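Local coordinates for ORF98 PTP-2 (Cydia pomonella granulosis virus, PDB 6I28), which probably removes phosphate from tyrosine and serine or threonine residues of proteins, as dual-specificity phosphatases do, MAP kinases being possible substrates, at residues V39-S44 against F86-L91. Numbering follows the deposited sequence.
Sequences VGCVVS and FNYLWL
Tyr88 reaches from helix 82-95 to strand 41-46 and meets Cys41 and Val43 there, part of the helix-on-sheet packing of the dual-specificity phosphatase fold, in which helices cover a central mixed sheet.

In the conformer of Cys41 given, one of two, SG lies 3.4 Å from Tyr88 CE2. This makes a sulfur-aromatic contact for that conformer, the sulfur approaching obliquely at 4.5 Å from the ring centroid. A small, polarisable thiol probably suits this place, close to the phenol end of the ring. Val43 CG2 comes obliquely from the other side of the ring plane, farther back toward CD2 and 3.9 Å from Tyr88 CE2, so the CE2 border passes between sulfur and methyl. Val43 CG2 also lies 4.2 Å from Leu89 CD2 and so bridges two successive residues of the helix; beta-branched valine favours the strand and offers a short, rigid apolar surface. Leu89 continues the apolar layer onto Val100 of the neighbouring strand and Leu114 of helix 110-123.

Strand and helix run nearly antiparallel, at 168°, with segment axes 10.5 Å apart, a gap that side chains bridge. Cys41 and Val43, two apart on the extended chain, both point toward the helix, while Val42 between them turns to the other side of the sheet and touches His64 and His103. With Tyr88 CG anti to the backbone N (chi1 -177°), the long side chain spans the gap. The hydroxyl end is held from further out, beyond the strand segment: Tyr88 OH is hydrogen-bonded to the backbone O of Gly62.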
loop_
_atom_site.group_PDB
_atom_site.type_symbol
_atom_site.label_atom_id
_atom_site.label_comp_id
_atom_site.label_asym_id
_atom_site.label_seq_id
_atom_site.Cartn_x
_atom_site.Cartn_y
_atom_site.Cartn_z
ATOM N N VAL A 39 -14.718 0.145 -3.570
ATOM C CA VAL A 39 -13.549 -0.317 -2.820
ATOM C C VAL A 39 -14.029 -1.367 -1.833
ATOM O O VAL A 39 -14.884 -1.090 -1.009
ATOM C CB VAL A 39 -12.850 0.850 -2.092
ATOM C CG1 VAL A 39 -11.761 0.315 -1.145
ATOM C CG2 VAL A 39 -12.277 1.827 -3.109
ATOM N N GLY A 40 -13.441 -2.556 -1.875
ATOM C CA GLY A 40 -13.893 -3.646 -1.036
ATOM C C GLY A 40 -13.172 -3.771 0.285
ATOM O O GLY A 40 -13.683 -4.412 1.220
ATOM N N CYS A 41 -12.006 -3.156 0.406
ATOM C CA CYS A 41 -11.128 -3.341 1.556
ATOM C C CYS A 41 -10.254 -2.096 1.678
ATOM O O CYS A 41 -9.965 -1.415 0.704
ATOM C CB CYS A 41 -10.418 -4.697 1.332
ATOM S SG CYS A 41 -8.851 -4.947 1.905
ATOM N N VAL A 42 -9.908 -1.786 2.904
ATOM C CA VAL A 42 -9.139 -0.612 3.253
ATOM C C VAL A 42 -8.001 -1.033 4.169
ATOM O O VAL A 42 -8.217 -1.741 5.146
ATOM C CB VAL A 42 -10.018 0.455 3.918
ATOM C CG1 VAL A 42 -9.137 1.608 4.301
ATOM C CG2 VAL A 42 -11.147 0.914 3.018
ATOM N N VAL A 43 -6.784 -0.596 3.860
ATOM C CA VAL A 43 -5.638 -0.763 4.747
ATOM C C VAL A 43 -5.228 0.635 5.211
ATOM O O VAL A 43 -4.730 1.454 4.410
ATOM C CB VAL A 43 -4.451 -1.466 4.054
ATOM C CG1 VAL A 43 -3.245 -1.581 4.950
ATOM C CG2 VAL A 43 -4.900 -2.809 3.550
ATOM N N SER A 44 -5.242 0.842 6.482
ATOM C CA SER A 44 -4.938 2.134 7.108
ATOM C C SER A 44 -3.557 2.018 7.740
ATOM O O SER A 44 -3.354 1.286 8.733
ATOM C CB SER A 44 -5.987 2.510 8.165
ATOM O OG SER A 44 -7.295 2.707 7.666
ATOM N N PHE A 86 1.365 -7.788 2.892
ATOM C CA PHE A 86 1.340 -8.394 1.566
ATOM C C PHE A 86 0.334 -9.524 1.441
ATOM O O PHE A 86 -0.441 -9.577 0.469
ATOM C CB PHE A 86 2.717 -8.889 1.133
ATOM C CG PHE A 86 2.702 -9.548 -0.227
ATOM C CD1 PHE A 86 2.774 -8.797 -1.383
ATOM C CD2 PHE A 86 2.481 -10.910 -0.349
ATOM C CE1 PHE A 86 2.705 -9.391 -2.583
ATOM C CE2 PHE A 86 2.393 -11.488 -1.572
ATOM C CZ PHE A 86 2.580 -10.719 -2.686
ATOM N N ASN A 87 0.346 -10.447 2.408
ATOM C CA ASN A 87 -0.543 -11.599 2.373
ATOM C C ASN A 87 -1.981 -11.180 2.507
ATOM O O ASN A 87 -2.851 -11.742 1.832
ATOM C CB ASN A 87 -0.158 -12.556 3.455
ATOM C CG ASN A 87 1.095 -13.275 3.131
ATOM O OD1 ASN A 87 1.352 -13.586 1.988
ATOM N ND2 ASN A 87 1.898 -13.550 4.144
ATOM N N TYR A 88 -2.264 -10.148 3.310
ATOM C CA TYR A 88 -3.616 -9.611 3.369
ATOM C C TYR A 88 -4.072 -9.094 2.009
ATOM O O TYR A 88 -5.150 -9.443 1.496
ATOM C CB TYR A 88 -3.675 -8.519 4.406
ATOM C CG TYR A 88 -5.035 -7.930 4.609
ATOM C CD1 TYR A 88 -5.975 -8.544 5.443
ATOM C CD2 TYR A 88 -5.412 -6.766 3.957
ATOM C CE1 TYR A 88 -7.188 -7.972 5.612
ATOM C CE2 TYR A 88 -6.640 -6.195 4.148
ATOM C CZ TYR A 88 -7.539 -6.799 4.991
ATOM O OH TYR A 88 -8.769 -6.186 5.116
ATOM N N LEU A 89 -3.214 -8.297 1.354
ATOM C CA LEU A 89 -3.609 -7.810 0.037
ATOM C C LEU A 89 -3.837 -8.971 -0.933
ATOM O O LEU A 89 -4.814 -8.984 -1.683
ATOM C CB LEU A 89 -2.510 -6.909 -0.482
ATOM C CG LEU A 89 -2.345 -5.567 0.273
ATOM C CD1 LEU A 89 -1.008 -4.968 -0.232
ATOM C CD2 LEU A 89 -3.455 -4.615 0.077
ATOM N N TRP A 90 -2.908 -9.924 -0.966
ATOM C CA TRP A 90 -2.982 -11.045 -1.896
ATOM C C TRP A 90 -4.278 -11.843 -1.679
ATOM O O TRP A 90 -5.000 -12.137 -2.636
ATOM C CB TRP A 90 -1.718 -11.884 -1.751
ATOM C CG TRP A 90 -1.502 -12.720 -3.019
ATOM C CD1 TRP A 90 -0.739 -12.365 -4.133
ATOM C CD2 TRP A 90 -2.079 -13.958 -3.318
ATOM N NE1 TRP A 90 -0.813 -13.325 -5.069
ATOM C CE2 TRP A 90 -1.631 -14.327 -4.603
ATOM C CE3 TRP A 90 -2.933 -14.811 -2.622
ATOM C CZ2 TRP A 90 -2.012 -15.488 -5.202
ATOM C CZ3 TRP A 90 -3.307 -15.952 -3.212
ATOM C CH2 TRP A 90 -2.853 -16.298 -4.499
ATOM N N LEU A 91 -4.665 -12.064 -0.430
ATOM C CA LEU A 91 -5.844 -12.869 -0.179
ATOM C C LEU A 91 -7.137 -12.105 -0.477
ATOM O O LEU A 91 -8.120 -12.717 -0.953
ATOM C CB LEU A 91 -5.808 -13.383 1.267
ATOM C CG LEU A 91 -4.641 -14.314 1.615
ATOM C CD1 LEU A 91 -4.440 -14.431 3.140
ATOM C CD2 LEU A 91 -4.872 -15.713 0.989
#